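Local coordinates for protein 4-alpha-glucanotransferase (Aquifex aeolicus, PDB 1TZ7) that belongs to the amylomaltase (D-enzyme) family of 4-alpha-glucanotransferases, single-chain proteins built round an eight-stranded parallel beta/alpha barrel, at residues 69-74 with 119-124; 145-150 with 296-301; 306-311 with 364-369; 436-441 with 460-465. All blocks are in the same frame, centred on the assembly; numbering follows the deposited sequence.

Overall arrangement
The chain builds an eight-stranded parallel barrel with inserted helices, and the four contacts follow one another in series, none nesting or crossing. Interaction 1 closes a loop of 44 residues, joining the segment after strand 60-62 to helix 117-133. The next helix, 138-147, leads into interaction 2, the longest closure, where the turn before helix 149-165 meets the end region of helix 287-297. Interactions 1 and 2 lie about 24 Å apart, centre to centre. Interaction 3 joins the loop after strand 302-305 to helix 360-368, on the other side of the chain's centre from interaction 1. Interaction 4 ties helix 437-447 to the loop following helix 457-460, across the chain's centre from interaction 2.

Interaction 1 of 4, residues 69-74 with 119-124; sequences TSLEAG and VVYEYK
A tyrosine from a helix meets a loop here, partly buried: Tyr121 on helix 117-133 reaches the segment 69-74, which follows barrel strand 60-62, and joins it through a hydroxyl pair and an apolar flank. The phenol oxygen OH of Tyr121 lies 2.7 Å from OG1 of Thr69 in a hydrogen bond whose donor could be either hydroxyl. OG1 sits in the plane of the ring at its edge, and the two side chains cross at about a right angle. The Thr69 rotation (chi1 55°), with OG1 between its own backbone N and carbonyl carbon, is what presents OG1 to the phenol oxygen. Along the CD2-CE2 side of the ring, CD1 of Leu71 packs 3.6 Å from CE2 of Tyr121, again at the edge and near the ring plane, while CD2 of Leu71 touches CD2 of the tyrosine at 4.1 Å. Tyrosine suits the place because its long, flat side chain spans the 8.2 Å between the CA atoms of Ser70 and Tyr121, offering carbon to Leu71 and a polar end to Thr69. Both hydroxyls have a second partner: Asn75 ND2 bonds to Tyr121 OH and Asn87 ND2 to Thr69 OG1. Helix 117-133 is held to the same run of loop, between strand 60-62 and helix 94-98, where the Tyr121 ring also packs on Val89 and the Tyr121 carbonyl bonds to Tyr88.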
loop_
_atom_site.group_PDB
_atom_site.type_symbol
_atom_site.label_atom_id
_atom_site.label_comp_id
_atom_site.label_asym_id
_atom_site.label_seq_id
_atom_site.Cartn_x
_atom_site.Cartn_y
_atom_site.Cartn_z
ATOM N N THR A 69 0.028 3.311 -10.567
ATOM C CA THR A 69 1.161 4.208 -10.365
ATOM C C THR A 69 1.552 4.865 -11.676
ATOM O O THR A 69 1.113 4.450 -12.744
ATOM C CB THR A 69 2.362 3.435 -9.791
ATOM O OG1 THR A 69 2.674 2.324 -10.634
ATOM C CG2 THR A 69 2.017 2.800 -8.454
ATOM N N SER A 70 2.380 5.894 -11.587
ATOM C CA SER A 70 2.829 6.617 -12.766
ATOM C C SER A 70 4.276 7.083 -12.601
ATOM O O SER A 70 4.752 7.278 -11.486
ATOM C CB SER A 70 1.918 7.823 -13.025
ATOM O OG SER A 70 2.193 8.874 -12.117
ATOM N N LEU A 71 4.964 7.255 -13.726
ATOM C CA LEU A 71 6.316 7.838 -13.742
ATOM C C LEU A 71 6.336 9.200 -13.030
ATOM O O LEU A 71 7.292 9.530 -12.320
ATOM C CB LEU A 71 6.792 8.020 -15.194
ATOM C CG LEU A 71 7.829 7.043 -15.793
ATOM C CD1 LEU A 71 8.088 5.850 -14.909
ATOM C CD2 LEU A 71 7.375 6.593 -17.178
ATOM N N GLU A 72 5.273 9.979 -13.236
ATOM C CA GLU A 72 5.211 11.369 -12.759
ATOM C C GLU A 72 5.333 11.430 -11.238
ATOM O O GLU A 72 5.936 12.350 -10.691
ATOM C CB GLU A 72 3.883 12.021 -13.190
ATOM C CG GLU A 72 3.848 12.479 -14.642
ATOM C CD GLU A 72 3.926 11.326 -15.629
ATOM O OE1 GLU A 72 3.167 10.337 -15.461
ATOM O OE2 GLU A 72 4.745 11.407 -16.577
ATOM N N ALA A 73 4.758 10.436 -10.565
ATOM C CA ALA A 73 4.677 10.431 -9.106
ATOM C C ALA A 73 5.781 9.556 -8.496
ATOM O O ALA A 73 5.685 9.138 -7.344
ATOM C CB ALA A 73 3.309 9.939 -8.666
ATOM N N GLY A 74 6.829 9.296 -9.277
ATOM C CA GLY A 74 7.936 8.468 -8.827
ATOM C C GLY A 74 7.556 7.002 -8.671
ATOM O O GLY A 74 8.236 6.253 -7.974
ATOM N N VAL A 119 9.471 0.724 -18.824
ATOM C CA VAL A 119 9.265 -0.216 -19.919
ATOM C C VAL A 119 7.996 -1.056 -19.759
ATOM O O VAL A 119 7.369 -1.409 -20.747
ATOM C CB VAL A 119 10.545 -1.135 -20.240
ATOM C CG1 VAL A 119 11.766 -0.781 -19.435
ATOM C CG2 VAL A 119 10.218 -2.615 -20.304
ATOM N N VAL A 120 7.610 -1.356 -18.518
ATOM C CA VAL A 120 6.429 -2.196 -18.279
ATOM C C VAL A 120 5.113 -1.412 -18.435
ATOM O O VAL A 120 4.099 -1.983 -18.812
ATOM C CB VAL A 120 6.467 -2.898 -16.886
ATOM C CG1 VAL A 120 7.704 -3.784 -16.769
ATOM C CG2 VAL A 120 6.412 -1.886 -15.757
ATOM N N TYR A 121 5.142 -0.106 -18.152
ATOM C CA TYR A 121 3.994 0.759 -18.455
ATOM C C TYR A 121 3.635 0.644 -19.924
ATOM O O TYR A 121 2.470 0.502 -20.273
ATOM C CB TYR A 121 4.298 2.229 -18.112
ATOM C CG TYR A 121 4.265 2.544 -16.629
ATOM C CD1 TYR A 121 3.184 2.167 -15.836
ATOM C CD2 TYR A 121 5.311 3.225 -16.025
ATOM C CE1 TYR A 121 3.158 2.459 -14.473
ATOM C CE2 TYR A 121 5.292 3.518 -14.666
ATOM C CZ TYR A 121 4.221 3.138 -13.899
ATOM O OH TYR A 121 4.212 3.434 -12.552
ATOM N N GLU A 122 4.654 0.703 -20.781
ATOM C CA GLU A 122 4.454 0.680 -22.236
ATOM C C GLU A 122 4.163 -0.730 -22.741
ATOM O O GLU A 122 3.282 -0.931 -23.588
ATOM C CB GLU A 122 5.698 1.234 -22.952
ATOM C CG GLU A 122 5.780 2.752 -22.965
ATOM C CD GLU A 122 4.731 3.390 -23.866
ATOM O OE1 GLU A 122 4.102 2.660 -24.667
ATOM O OE2 GLU A 122 4.540 4.621 -23.775
ATOM N N TYR A 123 4.914 -1.702 -22.216
ATOM C CA TYR A 123 4.855 -3.080 -22.706
ATOM C C TYR A 123 3.541 -3.770 -22.306
ATOM O O TYR A 123 2.902 -4.421 -23.121
ATOM C CB TYR A 123 6.044 -3.886 -22.168
ATOM C CG TYR A 123 6.002 -5.350 -22.540
ATOM C CD1 TYR A 123 5.879 -5.744 -23.868
ATOM C CD2 TYR A 123 6.082 -6.341 -21.564
ATOM C CE1 TYR A 123 5.839 -7.083 -24.217
ATOM C CE2 TYR A 123 6.043 -7.683 -21.904
ATOM C CZ TYR A 123 5.921 -8.048 -23.234
ATOM O OH TYR A 123 5.880 -9.373 -23.580
ATOM N N LYS A 124 3.155 -3.626 -21.048
ATOM C CA LYS A 124 1.931 -4.258 -20.552
ATOM C C LYS A 124 0.677 -3.552 -21.096
ATOM O O LYS A 124 -0.360 -4.175 -21.270
ATOM C CB LYS A 124 1.915 -4.271 -19.027
ATOM C CG LYS A 124 3.042 -5.098 -18.404
ATOM C CD LYS A 124 2.502 -6.199 -17.505
ATOM C CE LYS A 124 3.625 -7.026 -16.897
ATOM N NZ LYS A 124 3.464 -7.195 -15.428
#

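Interaction 2 of 4, residues 145-150 with 296-301; sequences LKEHSY and NLKLFD
A salt bridge at a helix-to-helix turn makes this contact: Lys298, near the C-terminal end of helix 287-297 of the beta/alpha barrel, reaches the junction of helices 138-147 and 149-165. Its NZ donates to OE2 of Glu147 at 3.1 Å, on the anti lone pair, the one facing away from the other carboxylate oxygen. The two chains come from opposite directions; the extended glutamate (chi1 -167°) carries its carboxylate out to the ammonium, while Lys298 turns at chi4 (-84°) to present NZ. A long, flexible lysine suits the spot because its methylenes can pass the turn's aromatic residues before the ammonium meets its acid. CD of Lys298 lies 4.0 Å from CE1 of His148, which is otherwise set among the rings of Phe144, Phe206 and Trp151. The Tyr150 hydroxyl is satisfied by ND1 of His295. In the backbone, one carbonyl, Asn296 O, takes two amide donors, Leu299 N and Phe300 N. At the edge of the Tyr150 ring, near its plane, CE of Lys298 rests 3.3 Å from OH.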
loop_
_atom_site.group_PDB
_atom_site.type_symbol
_atom_site.label_atom_id
_atom_site.label_comp_id
_atom_site.label_asym_id
_atom_site.label_seq_id
_atom_site.Cartn_x
_atom_site.Cartn_y
_atom_site.Cartn_z
ATOM N N LEU A 145 -18.896 -4.704 -14.031
ATOM C CA LEU A 145 -19.210 -3.278 -13.900
ATOM C C LEU A 145 -20.276 -3.034 -12.835
ATOM O O LEU A 145 -20.204 -2.056 -12.091
ATOM C CB LEU A 145 -19.690 -2.709 -15.244
ATOM C CG LEU A 145 -18.669 -1.879 -16.022
ATOM C CD1 LEU A 145 -19.150 -1.653 -17.446
ATOM C CD2 LEU A 145 -18.405 -0.550 -15.326
ATOM N N LYS A 146 -21.265 -3.923 -12.776
ATOM C CA LYS A 146 -22.334 -3.818 -11.786
ATOM C C LYS A 146 -21.777 -3.989 -10.378
ATOM O O LYS A 146 -22.093 -3.216 -9.485
ATOM C CB LYS A 146 -23.420 -4.872 -12.053
ATOM C CG LYS A 146 -24.231 -4.623 -13.322
ATOM C CD LYS A 146 -25.317 -3.560 -13.106
ATOM C CE LYS A 146 -26.686 -4.049 -13.576
ATOM N NZ LYS A 146 -26.694 -4.386 -15.028
ATOM N N GLU A 147 -20.938 -5.007 -10.194
ATOM C CA GLU A 147 -20.306 -5.268 -8.893
ATOM C C GLU A 147 -19.534 -4.045 -8.392
ATOM O O GLU A 147 -19.565 -3.730 -7.203
ATOM C CB GLU A 147 -19.367 -6.485 -8.984
ATOM C CG GLU A 147 -18.914 -7.026 -7.624
ATOM C CD GLU A 147 -17.821 -8.084 -7.739
ATOM O OE1 GLU A 147 -17.605 -8.606 -8.855
ATOM O OE2 GLU A 147 -17.181 -8.392 -6.711
ATOM N N HIS A 148 -18.849 -3.353 -9.313
ATOM C CA HIS A 148 -17.953 -2.236 -8.950
ATOM C C HIS A 148 -18.507 -0.897 -9.425
ATOM O O HIS A 148 -17.758 0.036 -9.659
ATOM C CB HIS A 148 -16.549 -2.473 -9.538
ATOM C CG HIS A 148 -15.957 -3.776 -9.129
ATOM N ND1 HIS A 148 -15.421 -3.989 -7.879
ATOM C CD2 HIS A 148 -15.854 -4.954 -9.787
ATOM C CE1 HIS A 148 -15.003 -5.239 -7.791
ATOM N NE2 HIS A 148 -15.251 -5.842 -8.935
ATOM N N SER A 149 -19.835 -0.813 -9.549
ATOM C CA SER A 149 -20.498 0.371 -10.116
ATOM C C SER A 149 -20.150 1.658 -9.356
ATOM O O SER A 149 -20.114 2.742 -9.939
ATOM C CB SER A 149 -22.018 0.176 -10.111
ATOM O OG SER A 149 -22.496 -0.066 -8.795
ATOM N N TYR A 150 -19.901 1.526 -8.059
ATOM C CA TYR A 150 -19.706 2.681 -7.185
ATOM C C TYR A 150 -18.410 3.483 -7.511
ATOM O O TYR A 150 -18.320 4.667 -7.188
ATOM C CB TYR A 150 -19.708 2.241 -5.693
ATOM C CG TYR A 150 -18.773 1.085 -5.382
ATOM C CD1 TYR A 150 -17.537 1.308 -4.800
ATOM C CD2 TYR A 150 -19.135 -0.237 -5.673
ATOM C CE1 TYR A 150 -16.674 0.255 -4.511
ATOM C CE2 TYR A 150 -18.276 -1.297 -5.391
ATOM C CZ TYR A 150 -17.049 -1.042 -4.813
ATOM O OH TYR A 150 -16.184 -2.086 -4.529
ATOM N N ASN A 296 -11.958 -2.343 -0.255
ATOM C CA ASN A 296 -10.655 -2.912 0.049
ATOM C C ASN A 296 -10.759 -4.291 0.740
ATOM O O ASN A 296 -9.847 -5.108 0.639
ATOM C CB ASN A 296 -9.841 -1.941 0.908
ATOM C CG ASN A 296 -9.140 -0.855 0.071
ATOM O OD1 ASN A 296 -8.076 -1.086 -0.496
ATOM N ND2 ASN A 296 -9.743 0.328 0.007
ATOM N N LEU A 297 -11.880 -4.544 1.421
ATOM C CA LEU A 297 -12.119 -5.859 2.043
ATOM C C LEU A 297 -12.465 -6.944 1.002
ATOM O O LEU A 297 -12.457 -8.128 1.319
ATOM C CB LEU A 297 -13.238 -5.772 3.094
ATOM C CG LEU A 297 -12.855 -5.162 4.455
ATOM C CD1 LEU A 297 -14.087 -5.068 5.359
ATOM C CD2 LEU A 297 -11.753 -5.973 5.136
ATOM N N LYS A 298 -12.772 -6.530 -0.236
ATOM C CA LYS A 298 -12.845 -7.479 -1.370
ATOM C C LYS A 298 -11.464 -8.063 -1.668
ATOM O O LYS A 298 -11.344 -9.195 -2.155
ATOM C CB LYS A 298 -13.377 -6.786 -2.630
ATOM C CG LYS A 298 -14.819 -6.333 -2.548
ATOM C CD LYS A 298 -15.241 -5.615 -3.850
ATOM C CE LYS A 298 -16.737 -5.288 -3.868
ATOM N NZ LYS A 298 -17.556 -6.444 -4.320
ATOM N N LEU A 299 -10.428 -7.277 -1.381
ATOM C CA LEU A 299 -9.060 -7.639 -1.717
ATOM C C LEU A 299 -8.314 -8.208 -0.514
ATOM O O LEU A 299 -7.577 -9.184 -0.642
ATOM C CB LEU A 299 -8.311 -6.414 -2.248
ATOM C CG LEU A 299 -9.039 -5.613 -3.331
ATOM C CD1 LEU A 299 -8.246 -4.367 -3.701
ATOM C CD2 LEU A 299 -9.287 -6.481 -4.565
ATOM N N PHE A 300 -8.505 -7.586 0.653
ATOM C CA PHE A 300 -7.633 -7.812 1.805
ATOM C C PHE A 300 -8.420 -8.259 3.027
ATOM O O PHE A 300 -9.624 -8.035 3.121
ATOM C CB PHE A 300 -6.863 -6.541 2.146
ATOM C CG PHE A 300 -6.256 -5.863 0.958
ATOM C CD1 PHE A 300 -6.636 -4.578 0.607
ATOM C CD2 PHE A 300 -5.298 -6.508 0.189
ATOM C CE1 PHE A 300 -6.072 -3.949 -0.490
ATOM C CE2 PHE A 300 -4.735 -5.883 -0.906
ATOM C CZ PHE A 300 -5.123 -4.602 -1.246
ATOM N N ASP A 301 -7.722 -8.888 3.965
ATOM C CA ASP A 301 -8.301 -9.248 5.251
ATOM C C ASP A 301 -8.093 -8.140 6.271
ATOM O O ASP A 301 -8.988 -7.836 7.066
ATOM C CB ASP A 301 -7.679 -10.538 5.746
ATOM C CG ASP A 301 -7.893 -11.672 4.796
ATOM O OD1 ASP A 301 -6.992 -11.931 3.965
ATOM O OD2 ASP A 301 -8.941 -12.351 4.783
#

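Interaction 3 of 4, residues 306-311 with 364-369; sequences DHFRGF and YLRETF
In the beta/alpha barrel, the 3-10 turn 308-311 after strand 302-305 packs against helix 360-368 in a buried, wholly apolar contact. Phe308 and Leu365 carry it together. CG of Phe308 lies anti to the backbone N (chi1 176°), which sends the ring out toward the helix, where CZ comes 4.0 Å from CD2 of Leu365 and CE2 3.8 Å from CB of Arg366. The ring meets both obliquely, and the arginine's aliphatic stem crosses the phenylalanine at about a right angle. Leu365 CD2 also touches CB of Phe311 at 4.1 Å, so one methyl of the leucine touches both phenylalanines. Large hydrocarbon side chains suit this interior, and Arg366 can join them because its chain bends at chi2 and chi3, taking the guanidinium away to a salt bridge with Asp354. Around the contact, Phe308 and Arg366 both rest on Ala352 of barrel strand 350-352, Phe308 also leans on Val362 of helix 360-368, and helix 334-344 meets Leu365 through Lys335 and Phe311 through Leu337.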
loop_
_atom_site.group_PDB
_atom_site.type_symbol
_atom_site.label_atom_id
_atom_site.label_comp_id
_atom_site.label_asym_id
_atom_site.label_seq_id
_atom_site.Cartn_x
_atom_site.Cartn_y
_atom_site.Cartn_z
ATOM N N ASP A 306 -2.644 4.017 6.769
ATOM C CA ASP A 306 -1.537 4.937 6.596
ATOM C C ASP A 306 -1.813 6.285 7.291
ATOM O O ASP A 306 -2.895 6.842 7.173
ATOM C CB ASP A 306 -1.292 5.150 5.100
ATOM C CG ASP A 306 -0.248 6.189 4.821
ATOM O OD1 ASP A 306 0.937 5.947 5.145
ATOM O OD2 ASP A 306 -0.514 7.287 4.266
ATOM N N HIS A 307 -0.811 6.786 8.012
ATOM C CA HIS A 307 -0.922 8.052 8.736
ATOM C C HIS A 307 -2.178 8.077 9.641
ATOM O O HIS A 307 -2.988 9.015 9.584
ATOM C CB HIS A 307 -0.940 9.240 7.758
ATOM C CG HIS A 307 -0.677 10.555 8.416
ATOM N ND1 HIS A 307 0.372 10.750 9.291
ATOM C CD2 HIS A 307 -1.332 11.739 8.344
ATOM C CE1 HIS A 307 0.356 11.998 9.724
ATOM N NE2 HIS A 307 -0.666 12.622 9.164
ATOM N N PHE A 308 -2.318 7.043 10.470
ATOM C CA PHE A 308 -3.484 6.895 11.343
ATOM C C PHE A 308 -3.735 8.150 12.198
ATOM O O PHE A 308 -4.868 8.494 12.472
ATOM C CB PHE A 308 -3.313 5.677 12.258
ATOM C CG PHE A 308 -4.420 5.508 13.252
ATOM C CD1 PHE A 308 -5.584 4.834 12.907
ATOM C CD2 PHE A 308 -4.309 6.036 14.537
ATOM C CE1 PHE A 308 -6.614 4.682 13.823
ATOM C CE2 PHE A 308 -5.348 5.883 15.460
ATOM C CZ PHE A 308 -6.493 5.206 15.099
ATOM N N ARG A 309 -2.665 8.821 12.610
ATOM C CA ARG A 309 -2.787 9.972 13.504
ATOM C C ARG A 309 -3.607 11.109 12.860
ATOM O O ARG A 309 -4.150 11.964 13.556
ATOM C CB ARG A 309 -1.398 10.482 13.915
ATOM C CG ARG A 309 -0.672 11.290 12.834
ATOM C CD ARG A 309 -0.799 12.792 12.992
ATOM N NE ARG A 309 -0.283 13.259 14.287
ATOM C CZ ARG A 309 -1.040 13.792 15.260
ATOM N NH1 ARG A 309 -0.481 14.179 16.395
ATOM N NH2 ARG A 309 -2.352 13.933 15.098
ATOM N N GLY A 310 -3.687 11.101 11.528
ATOM C CA GLY A 310 -4.489 12.073 10.798
ATOM C C GLY A 310 -5.991 12.008 11.096
ATOM O O GLY A 310 -6.717 12.959 10.827
ATOM N N PHE A 311 -6.452 10.882 11.641
ATOM C CA PHE A 311 -7.864 10.729 12.005
ATOM C C PHE A 311 -8.178 11.461 13.317
ATOM O O PHE A 311 -9.331 11.766 13.603
ATOM C CB PHE A 311 -8.228 9.248 12.127
ATOM C CG PHE A 311 -8.172 8.494 10.816
ATOM C CD1 PHE A 311 -7.315 7.413 10.658
ATOM C CD2 PHE A 311 -8.979 8.866 9.747
ATOM C CE1 PHE A 311 -7.262 6.719 9.457
ATOM C CE2 PHE A 311 -8.924 8.173 8.545
ATOM C CZ PHE A 311 -8.063 7.097 8.405
ATOM N N TYR A 364 -4.975 7.198 22.515
ATOM C CA TYR A 364 -6.295 6.983 23.093
ATOM C C TYR A 364 -7.328 6.630 22.035
ATOM O O TYR A 364 -8.158 5.775 22.254
ATOM C CB TYR A 364 -6.763 8.206 23.859
ATOM C CG TYR A 364 -8.036 7.958 24.630
ATOM C CD1 TYR A 364 -8.029 7.185 25.785
ATOM C CD2 TYR A 364 -9.254 8.481 24.195
ATOM C CE1 TYR A 364 -9.195 6.943 26.496
ATOM C CE2 TYR A 364 -10.429 8.244 24.900
ATOM C CZ TYR A 364 -10.389 7.473 26.053
ATOM O OH TYR A 364 -11.540 7.230 26.763
ATOM N N LEU A 365 -7.269 7.303 20.884
ATOM C CA LEU A 365 -8.178 6.992 19.772
ATOM C C LEU A 365 -7.969 5.562 19.314
ATOM O O LEU A 365 -8.916 4.809 19.168
ATOM C CB LEU A 365 -7.956 7.955 18.599
ATOM C CG LEU A 365 -8.799 7.685 17.340
ATOM C CD1 LEU A 365 -10.278 7.927 17.617
ATOM C CD2 LEU A 365 -8.323 8.544 16.177
ATOM N N ARG A 366 -6.711 5.198 19.098
ATOM C CA ARG A 366 -6.360 3.860 18.655
ATOM C C ARG A 366 -6.885 2.799 19.633
ATOM O O ARG A 366 -7.523 1.844 19.230
ATOM C CB ARG A 366 -4.839 3.734 18.516
ATOM C CG ARG A 366 -4.386 2.517 17.727
ATOM C CD ARG A 366 -3.290 1.725 18.397
ATOM N NE ARG A 366 -2.149 2.558 18.746
ATOM C CZ ARG A 366 -1.585 2.603 19.958
ATOM N NH1 ARG A 366 -2.058 1.859 20.953
ATOM N NH2 ARG A 366 -0.542 3.398 20.173
ATOM N N GLU A 367 -6.610 2.993 20.917
ATOM C CA GLU A 367 -6.877 1.970 21.926
ATOM C C GLU A 367 -8.358 1.921 22.306
ATOM O O GLU A 367 -8.849 0.903 22.774
ATOM C CB GLU A 367 -6.023 2.216 23.171
ATOM C CG GLU A 367 -4.536 1.944 22.954
ATOM C CD GLU A 367 -3.746 1.879 24.256
ATOM O OE1 GLU A 367 -4.268 2.328 25.303
ATOM O OE2 GLU A 367 -2.603 1.380 24.229
ATOM N N THR A 368 -9.063 3.029 22.099
ATOM C CA THR A 368 -10.500 3.075 22.346
ATOM C C THR A 368 -11.228 2.077 21.439
ATOM O O THR A 368 -12.213 1.464 21.843
ATOM C CB THR A 368 -11.046 4.512 22.102
ATOM O OG1 THR A 368 -10.640 5.376 23.167
ATOM C CG2 THR A 368 -12.574 4.543 22.166
ATOM N N PHE A 369 -10.727 1.917 20.214
ATOM C CA PHE A 369 -11.351 1.022 19.242
ATOM C C PHE A 369 -10.553 -0.269 19.049
ATOM O O PHE A 369 -10.796 -1.019 18.099
ATOM C CB PHE A 369 -11.530 1.742 17.919
ATOM C CG PHE A 369 -12.494 2.877 17.989
ATOM C CD1 PHE A 369 -12.045 4.190 18.009
ATOM C CD2 PHE A 369 -13.860 2.636 18.054
ATOM C CE1 PHE A 369 -12.940 5.237 18.083
ATOM C CE2 PHE A 369 -14.759 3.682 18.128
ATOM C CZ PHE A 369 -14.303 4.982 18.142
#

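Interaction 4 of 4, residues 436-441 with 460-465; sequences KVNEEL and LLNLGN
Asn438 sets its amide against that of Asn462, the planes 76° apart. ND2 of Asn438 donates to OD1 of Asn462 at 2.7 Å, with an N-H...O angle of 165°; the donor lies in the plane of the acceptor carbonyl, on a lone pair, and the acceptor is close to the donor's own amide plane. Placed near both planes, the bond would resist rotation of either amide. Two waters extend it. One donates to the same OD1 and accepts from the backbone N of Asn438, 2.9 Å away, in the first turn of helix 437-447. The other accepts from Asn438 ND2 at 2.8 Å and donates to Leu463 O, so that ND2 gives to both Asn462 OD1 and a water. Asn462 is the first residue after helix 457-460 to leave helical phi/psi, and its positive phi (59°), with two bonds back into the last turn, makes a Schellman motif; asparagine tolerates this conformation better than most residues with a side chain. Two more of its polar atoms have partners: ND2 donates to Glu435 O, just ahead of helix 437-447, and its carbonyl accepts from Arg410. Ile409 and Arg410 of helix 409-414 pack on Asn438.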
loop_
_atom_site.group_PDB
_atom_site.type_symbol
_atom_site.label_atom_id
_atom_site.label_comp_id
_atom_site.label_asym_id
_atom_site.label_seq_id
_atom_site.Cartn_x
_atom_site.Cartn_y
_atom_site.Cartn_z
ATOM N N LYS A 436 25.087 -11.219 11.247
ATOM C CA LYS A 436 24.219 -12.017 12.133
ATOM C C LYS A 436 23.102 -11.175 12.770
ATOM O O LYS A 436 22.251 -11.708 13.477
ATOM C CB LYS A 436 25.051 -12.676 13.237
ATOM C CG LYS A 436 25.923 -13.820 12.757
ATOM C CD LYS A 436 25.108 -15.090 12.526
ATOM C CE LYS A 436 26.008 -16.318 12.407
ATOM N NZ LYS A 436 26.276 -16.950 13.731
ATOM N N VAL A 437 23.111 -9.866 12.509
ATOM C CA VAL A 437 22.180 -8.939 13.164
ATOM C C VAL A 437 20.733 -9.230 12.784
ATOM O O VAL A 437 19.849 -9.201 13.634
ATOM C CB VAL A 437 22.505 -7.461 12.820
ATOM C CG1 VAL A 437 21.421 -6.526 13.377
ATOM C CG2 VAL A 437 23.862 -7.077 13.364
ATOM N N ASN A 438 20.496 -9.504 11.504
ATOM C CA ASN A 438 19.146 -9.802 11.021
ATOM C C ASN A 438 18.517 -10.953 11.787
ATOM O O ASN A 438 17.386 -10.865 12.224
ATOM C CB ASN A 438 19.169 -10.138 9.526
ATOM C CG ASN A 438 18.728 -8.977 8.662
ATOM O OD1 ASN A 438 17.660 -8.399 8.871
ATOM N ND2 ASN A 438 19.544 -8.629 7.688
ATOM N N GLU A 439 19.269 -12.032 11.945
ATOM C CA GLU A 439 18.779 -13.211 12.647
ATOM C C GLU A 439 18.431 -12.877 14.100
ATOM O O GLU A 439 17.399 -13.303 14.610
ATOM C CB GLU A 439 19.829 -14.319 12.609
ATOM C CG GLU A 439 19.366 -15.637 13.202
ATOM C CD GLU A 439 20.480 -16.662 13.290
ATOM O OE1 GLU A 439 20.421 -17.523 14.187
ATOM O OE2 GLU A 439 21.417 -16.605 12.460
ATOM N N GLU A 440 19.304 -12.114 14.756
ATOM C CA GLU A 440 19.126 -11.783 16.171
ATOM C C GLU A 440 17.875 -10.942 16.384
ATOM O O GLU A 440 17.152 -11.123 17.374
ATOM C CB GLU A 440 20.356 -11.038 16.710
ATOM C CG GLU A 440 21.068 -11.751 17.847
ATOM C CD GLU A 440 21.409 -13.187 17.512
ATOM O OE1 GLU A 440 20.690 -14.095 17.980
ATOM O OE2 GLU A 440 22.394 -13.407 16.779
ATOM N N LEU A 441 17.612 -10.030 15.453
ATOM C CA LEU A 441 16.487 -9.113 15.580
ATOM C C LEU A 441 15.195 -9.766 15.146
ATOM O O LEU A 441 14.131 -9.431 15.648
ATOM C CB LEU A 441 16.738 -7.835 14.764
ATOM C CG LEU A 441 17.903 -6.949 15.247
ATOM C CD1 LEU A 441 17.704 -5.508 14.821
ATOM C CD2 LEU A 441 18.075 -7.036 16.754
ATOM N N LEU A 460 14.841 -11.018 5.731
ATOM C CA LEU A 460 14.912 -12.470 5.572
ATOM C C LEU A 460 16.093 -12.854 4.681
ATOM O O LEU A 460 16.758 -13.867 4.915
ATOM C CB LEU A 460 13.611 -13.000 4.960
ATOM C CG LEU A 460 13.078 -14.344 5.478
ATOM C CD1 LEU A 460 12.050 -14.903 4.503
ATOM C CD2 LEU A 460 14.192 -15.347 5.708
ATOM N N LEU A 461 16.350 -12.034 3.662
ATOM C CA LEU A 461 17.402 -12.314 2.686
ATOM C C LEU A 461 18.736 -11.681 3.090
ATOM O O LEU A 461 19.737 -11.808 2.374
ATOM C CB LEU A 461 16.980 -11.805 1.301
ATOM C CG LEU A 461 15.718 -12.468 0.719
ATOM C CD1 LEU A 461 15.308 -11.808 -0.586
ATOM C CD2 LEU A 461 15.938 -13.958 0.514
ATOM N N ASN A 462 18.745 -10.997 4.232
ATOM C CA ASN A 462 19.978 -10.404 4.776
ATOM C C ASN A 462 20.617 -9.391 3.801
ATOM O O ASN A 462 21.822 -9.442 3.529
ATOM C CB ASN A 462 20.989 -11.513 5.141
ATOM C CG ASN A 462 21.881 -11.132 6.317
ATOM O OD1 ASN A 462 21.624 -10.153 7.018
ATOM N ND2 ASN A 462 22.934 -11.909 6.533
ATOM N N LEU A 463 19.796 -8.472 3.292
ATOM C CA LEU A 463 20.242 -7.490 2.298
ATOM C C LEU A 463 20.455 -6.126 2.941
ATOM O O LEU A 463 19.864 -5.819 3.977
ATOM C CB LEU A 463 19.212 -7.375 1.171
ATOM C CG LEU A 463 18.955 -8.652 0.368
ATOM C CD1 LEU A 463 17.818 -8.431 -0.616
ATOM C CD2 LEU A 463 20.228 -9.106 -0.366
ATOM N N GLY A 464 21.296 -5.307 2.314
ATOM C CA GLY A 464 21.706 -4.030 2.888
ATOM C C GLY A 464 20.937 -2.841 2.322
ATOM O O GLY A 464 19.803 -2.981 1.864
ATOM N N ASN A 465 21.570 -1.671 2.360
ATOM C CA ASN A 465 20.934 -0.413 1.954
ATOM C C ASN A 465 20.542 -0.391 0.475
ATOM O O ASN A 465 19.648 0.352 0.077
ATOM C CB ASN A 465 21.874 0.767 2.243
ATOM C CG ASN A 465 22.033 1.037 3.726
ATOM O OD1 ASN A 465 23.146 1.014 4.260
ATOM N ND2 ASN A 465 20.924 1.294 4.399
HETATM O O HOH W 1 18.388 -6.543 6.251
HETATM O O HOH W 2 22.424 -9.115 9.372
#